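Long-range contact in amphoterin-induced protein 1 (Mus musculus, PDB 2XOT), which promotes growth and fasciculation of neurites and may mediate homophilic and heterophilic adhesion between cells as a dimeric, membrane-bound leucine-rich repeat and immunoglobulin-domain protein: residues Gln184-Tyr195 / Leu210-Ser221. Residues are numbered along the deposited sequence; the frame is centred on the assembly and turned at random.
Sequences QKLPAWVKNGLY and LFSHWQYRQLSS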
# COMPACT_ATOMS: atom_id res chain seq x y z
N GLN B 184 16.87 22.04 -11.71
CA GLN B 184 18.13 21.38 -12.04
C GLN B 184 18.87 20.86 -10.80
O GLN B 184 19.54 19.85 -10.85
CB GLN B 184 19.05 22.33 -12.81
CG GLN B 184 19.84 21.63 -13.96
CD GLN B 184 20.95 20.66 -13.51
OE1 GLN B 184 21.05 19.53 -14.01
NE2 GLN B 184 21.81 21.11 -12.59
N LYS B 185 18.73 21.57 -9.69
CA LYS B 185 19.39 21.21 -8.44
C LYS B 185 18.75 20.04 -7.71
O LYS B 185 19.36 19.48 -6.79
CB LYS B 185 19.40 22.42 -7.50
CG LYS B 185 20.40 23.44 -7.91
CD LYS B 185 20.13 24.81 -7.32
CE LYS B 185 21.22 25.78 -7.80
NZ LYS B 185 20.91 27.21 -7.58
N LEU B 186 17.54 19.67 -8.10
CA LEU B 186 16.81 18.62 -7.40
C LEU B 186 17.49 17.27 -7.62
O LEU B 186 18.10 17.06 -8.65
CB LEU B 186 15.35 18.51 -7.88
CG LEU B 186 14.23 19.41 -7.34
CD1 LEU B 186 14.76 20.68 -6.77
CD2 LEU B 186 13.18 19.68 -8.45
N PRO B 187 17.38 16.36 -6.65
CA PRO B 187 17.83 15.00 -6.87
C PRO B 187 16.94 14.31 -7.91
O PRO B 187 15.74 14.57 -7.96
CB PRO B 187 17.70 14.34 -5.50
CG PRO B 187 16.82 15.20 -4.72
CD PRO B 187 16.78 16.55 -5.32
N ALA B 188 17.54 13.48 -8.74
CA ALA B 188 16.87 12.78 -9.82
C ALA B 188 15.68 11.97 -9.36
O ALA B 188 14.75 11.79 -10.13
CB ALA B 188 17.86 11.89 -10.57
N TRP B 189 15.68 11.49 -8.12
CA TRP B 189 14.50 10.79 -7.56
C TRP B 189 13.28 11.67 -7.37
O TRP B 189 12.15 11.16 -7.37
CB TRP B 189 14.82 10.03 -6.26
CG TRP B 189 15.17 10.82 -5.03
CD1 TRP B 189 16.43 11.04 -4.52
CD2 TRP B 189 14.25 11.41 -4.08
NE1 TRP B 189 16.36 11.75 -3.36
CE2 TRP B 189 15.04 12.00 -3.06
CE3 TRP B 189 12.86 11.52 -4.01
CZ2 TRP B 189 14.47 12.69 -1.98
CZ3 TRP B 189 12.30 12.20 -2.94
CH2 TRP B 189 13.10 12.78 -1.94
N VAL B 190 13.49 12.97 -7.20
CA VAL B 190 12.38 13.92 -7.21
C VAL B 190 11.99 14.21 -8.67
O VAL B 190 10.81 14.15 -9.02
CB VAL B 190 12.72 15.19 -6.44
CG1 VAL B 190 11.60 16.20 -6.58
CG2 VAL B 190 12.94 14.85 -4.95
N LYS B 191 12.96 14.47 -9.52
CA LYS B 191 12.68 14.80 -10.92
C LYS B 191 11.94 13.66 -11.59
O LYS B 191 11.14 13.89 -12.52
CB LYS B 191 13.97 15.11 -11.70
CG LYS B 191 14.86 16.25 -11.19
CD LYS B 191 16.30 16.16 -11.81
CE LYS B 191 17.09 17.43 -11.59
NZ LYS B 191 18.52 17.34 -12.07
N ASN B 192 12.25 12.43 -11.19
CA ASN B 192 11.65 11.24 -11.78
C ASN B 192 10.11 11.24 -11.70
O ASN B 192 9.44 10.67 -12.56
CB ASN B 192 12.20 10.00 -11.09
CG ASN B 192 11.80 8.73 -11.78
OD1 ASN B 192 11.03 7.94 -11.23
ND2 ASN B 192 12.36 8.49 -12.94
N GLY B 193 9.56 11.86 -10.66
CA GLY B 193 8.11 11.97 -10.49
C GLY B 193 7.54 13.37 -10.56
O GLY B 193 6.48 13.61 -10.02
N LEU B 194 8.23 14.28 -11.22
CA LEU B 194 7.76 15.64 -11.39
C LEU B 194 7.15 15.77 -12.78
O LEU B 194 7.89 15.87 -13.77
CB LEU B 194 8.91 16.64 -11.23
CG LEU B 194 8.55 18.11 -11.34
CD1 LEU B 194 7.38 18.43 -10.35
CD2 LEU B 194 9.81 18.98 -11.08
N TYR B 195 5.82 15.74 -12.85
CA TYR B 195 5.10 15.68 -14.12
C TYR B 195 4.64 17.09 -14.53
O TYR B 195 3.88 17.75 -13.82
CB TYR B 195 3.93 14.68 -14.08
CG TYR B 195 4.30 13.22 -13.80
CD1 TYR B 195 4.69 12.36 -14.83
CD2 TYR B 195 4.23 12.69 -12.53
CE1 TYR B 195 5.01 11.03 -14.59
CE2 TYR B 195 4.58 11.36 -12.28
CZ TYR B 195 4.97 10.54 -13.31
OH TYR B 195 5.29 9.23 -13.07
N LEU B 210 16.96 21.28 -19.81
CA LEU B 210 16.48 20.57 -18.64
C LEU B 210 15.87 19.22 -19.04
O LEU B 210 16.29 18.18 -18.57
CB LEU B 210 15.45 21.41 -17.87
CG LEU B 210 14.92 20.74 -16.59
CD1 LEU B 210 15.85 20.98 -15.35
CD2 LEU B 210 13.50 21.20 -16.29
N PHE B 211 14.88 19.26 -19.92
CA PHE B 211 14.17 18.06 -20.32
C PHE B 211 15.07 17.10 -21.13
O PHE B 211 14.89 15.88 -21.09
CB PHE B 211 12.89 18.44 -21.06
CG PHE B 211 11.78 18.92 -20.14
CD1 PHE B 211 11.08 18.03 -19.36
CD2 PHE B 211 11.49 20.26 -20.01
CE1 PHE B 211 10.11 18.46 -18.47
CE2 PHE B 211 10.49 20.69 -19.13
CZ PHE B 211 9.81 19.79 -18.38
N SER B 212 16.03 17.66 -21.85
CA SER B 212 17.01 16.87 -22.59
C SER B 212 17.84 16.02 -21.63
O SER B 212 18.03 14.83 -21.84
CB SER B 212 17.92 17.79 -23.42
OG SER B 212 18.94 17.07 -24.08
N HIS B 213 18.30 16.62 -20.54
CA HIS B 213 18.96 15.87 -19.50
C HIS B 213 18.06 14.77 -18.93
O HIS B 213 18.45 13.61 -18.87
CB HIS B 213 19.45 16.81 -18.39
CG HIS B 213 20.07 16.08 -17.24
ND1 HIS B 213 21.14 15.24 -17.40
CD2 HIS B 213 19.74 16.03 -15.93
CE1 HIS B 213 21.45 14.70 -16.23
NE2 HIS B 213 20.62 15.18 -15.32
N TRP B 214 16.83 15.13 -18.55
CA TRP B 214 15.90 14.18 -17.96
C TRP B 214 15.62 13.01 -18.89
O TRP B 214 15.47 11.86 -18.45
CB TRP B 214 14.57 14.87 -17.60
CG TRP B 214 14.67 15.90 -16.50
CD1 TRP B 214 15.78 16.57 -16.07
CD2 TRP B 214 13.58 16.41 -15.74
NE1 TRP B 214 15.44 17.45 -15.07
CE2 TRP B 214 14.10 17.37 -14.85
CE3 TRP B 214 12.22 16.15 -15.72
CZ2 TRP B 214 13.30 18.06 -13.95
CZ3 TRP B 214 11.43 16.84 -14.83
CH2 TRP B 214 11.97 17.78 -13.96
N GLN B 215 15.56 13.30 -20.19
CA GLN B 215 15.39 12.26 -21.20
C GLN B 215 16.60 11.31 -21.31
O GLN B 215 16.45 10.09 -21.37
CB GLN B 215 15.14 12.91 -22.56
CG GLN B 215 14.72 11.93 -23.62
CD GLN B 215 14.65 12.54 -24.99
OE1 GLN B 215 15.57 13.22 -25.43
NE2 GLN B 215 13.53 12.32 -25.67
N TYR B 216 17.80 11.88 -21.34
CA TYR B 216 19.02 11.08 -21.34
C TYR B 216 19.07 10.16 -20.09
O TYR B 216 19.49 9.02 -20.18
CB TYR B 216 20.25 12.01 -21.38
CG TYR B 216 21.56 11.33 -21.02
CD1 TYR B 216 22.27 10.57 -21.94
CD2 TYR B 216 22.10 11.47 -19.74
CE1 TYR B 216 23.48 9.95 -21.60
CE2 TYR B 216 23.31 10.85 -19.39
CZ TYR B 216 23.99 10.10 -20.32
OH TYR B 216 25.18 9.50 -19.97
N ARG B 217 18.59 10.67 -18.96
CA ARG B 217 18.54 9.90 -17.72
C ARG B 217 17.39 8.89 -17.67
O ARG B 217 17.28 8.11 -16.71
CB ARG B 217 18.44 10.85 -16.53
CG ARG B 217 19.72 11.67 -16.26
CD ARG B 217 20.83 10.81 -15.66
NE ARG B 217 20.26 9.87 -14.69
CZ ARG B 217 20.19 10.05 -13.37
NH1 ARG B 217 20.70 11.12 -12.79
NH2 ARG B 217 19.63 9.11 -12.62
N GLN B 218 16.54 8.89 -18.70
CA GLN B 218 15.40 8.01 -18.79
C GLN B 218 14.47 8.11 -17.59
O GLN B 218 13.93 7.11 -17.12
CB GLN B 218 15.85 6.57 -19.04
CG GLN B 218 16.34 6.38 -20.46
CD GLN B 218 16.70 4.94 -20.76
OE1 GLN B 218 17.70 4.42 -20.26
NE2 GLN B 218 15.87 4.27 -21.55
N LEU B 219 14.26 9.34 -17.12
CA LEU B 219 13.31 9.61 -16.05
C LEU B 219 11.89 9.38 -16.56
O LEU B 219 11.56 9.79 -17.67
CB LEU B 219 13.47 11.05 -15.55
CG LEU B 219 14.85 11.47 -15.05
CD1 LEU B 219 14.79 12.89 -14.49
CD2 LEU B 219 15.44 10.50 -14.00
N SER B 220 11.06 8.73 -15.75
CA SER B 220 9.70 8.35 -16.13
C SER B 220 8.84 9.52 -16.48
O SER B 220 8.02 9.43 -17.38
CB SER B 220 9.03 7.61 -14.99
OG SER B 220 9.83 6.52 -14.63
N SER B 221 9.04 10.62 -15.75
CA SER B 221 8.29 11.86 -15.98
C SER B 221 8.43 12.33 -17.44
O SER B 221 7.53 12.96 -17.99
CB SER B 221 8.75 12.94 -14.99
OG SER B 221 10.14 13.22 -15.08
O HOH W 1 18.22 18.28 -14.63
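Lys191 lies across one face of the Trp214 indole, serving with both its aliphatic chain and its ammonium group. Lys191 CB makes a CH-pi contact over the six-membered ring of Trp214, 3.9 Å from its centroid, and Lys191 CD passes 3.6 Å from Trp214 NE1. Because the chain is extended beyond CG, Lys191 NZ reaches past the rim of the ring, donating to Gln184 O at 3.0 Å from above the carbonyl plane. A water at the indole edge accepts from both Lys191 NZ and Trp214 NE1, and donates to Gln184 OE1. Leu219 CD1 shares the lysine's face of the indole, Leu210 CG covers the opposite one, and Leu194 CD2 meets the edge at CH2. An alanine in place of Trp214 would probably open a gap between these aliphatic groups and leave the water without one of its donors. Ser221 OG, turned between its backbone N and carbonyl carbon (chi1 58°), donates to Lys191 O at 2.8 Å, and Ser221 N adds a weak bond to Asn192 O. Ala188 CB packs against the guanidinium of Arg217, whose NH2 is hydrogen-bonded to the main-chain O of Asp269 and salt-bridged to Glu327, both within the immunoglobulin domain. The arrangement is that of an LRRCT cap, helices 205-216 and 220-223 packed on helix 188-191 and on strand 194-195, the outermost strand at this end of the leucine-rich repeat sheet.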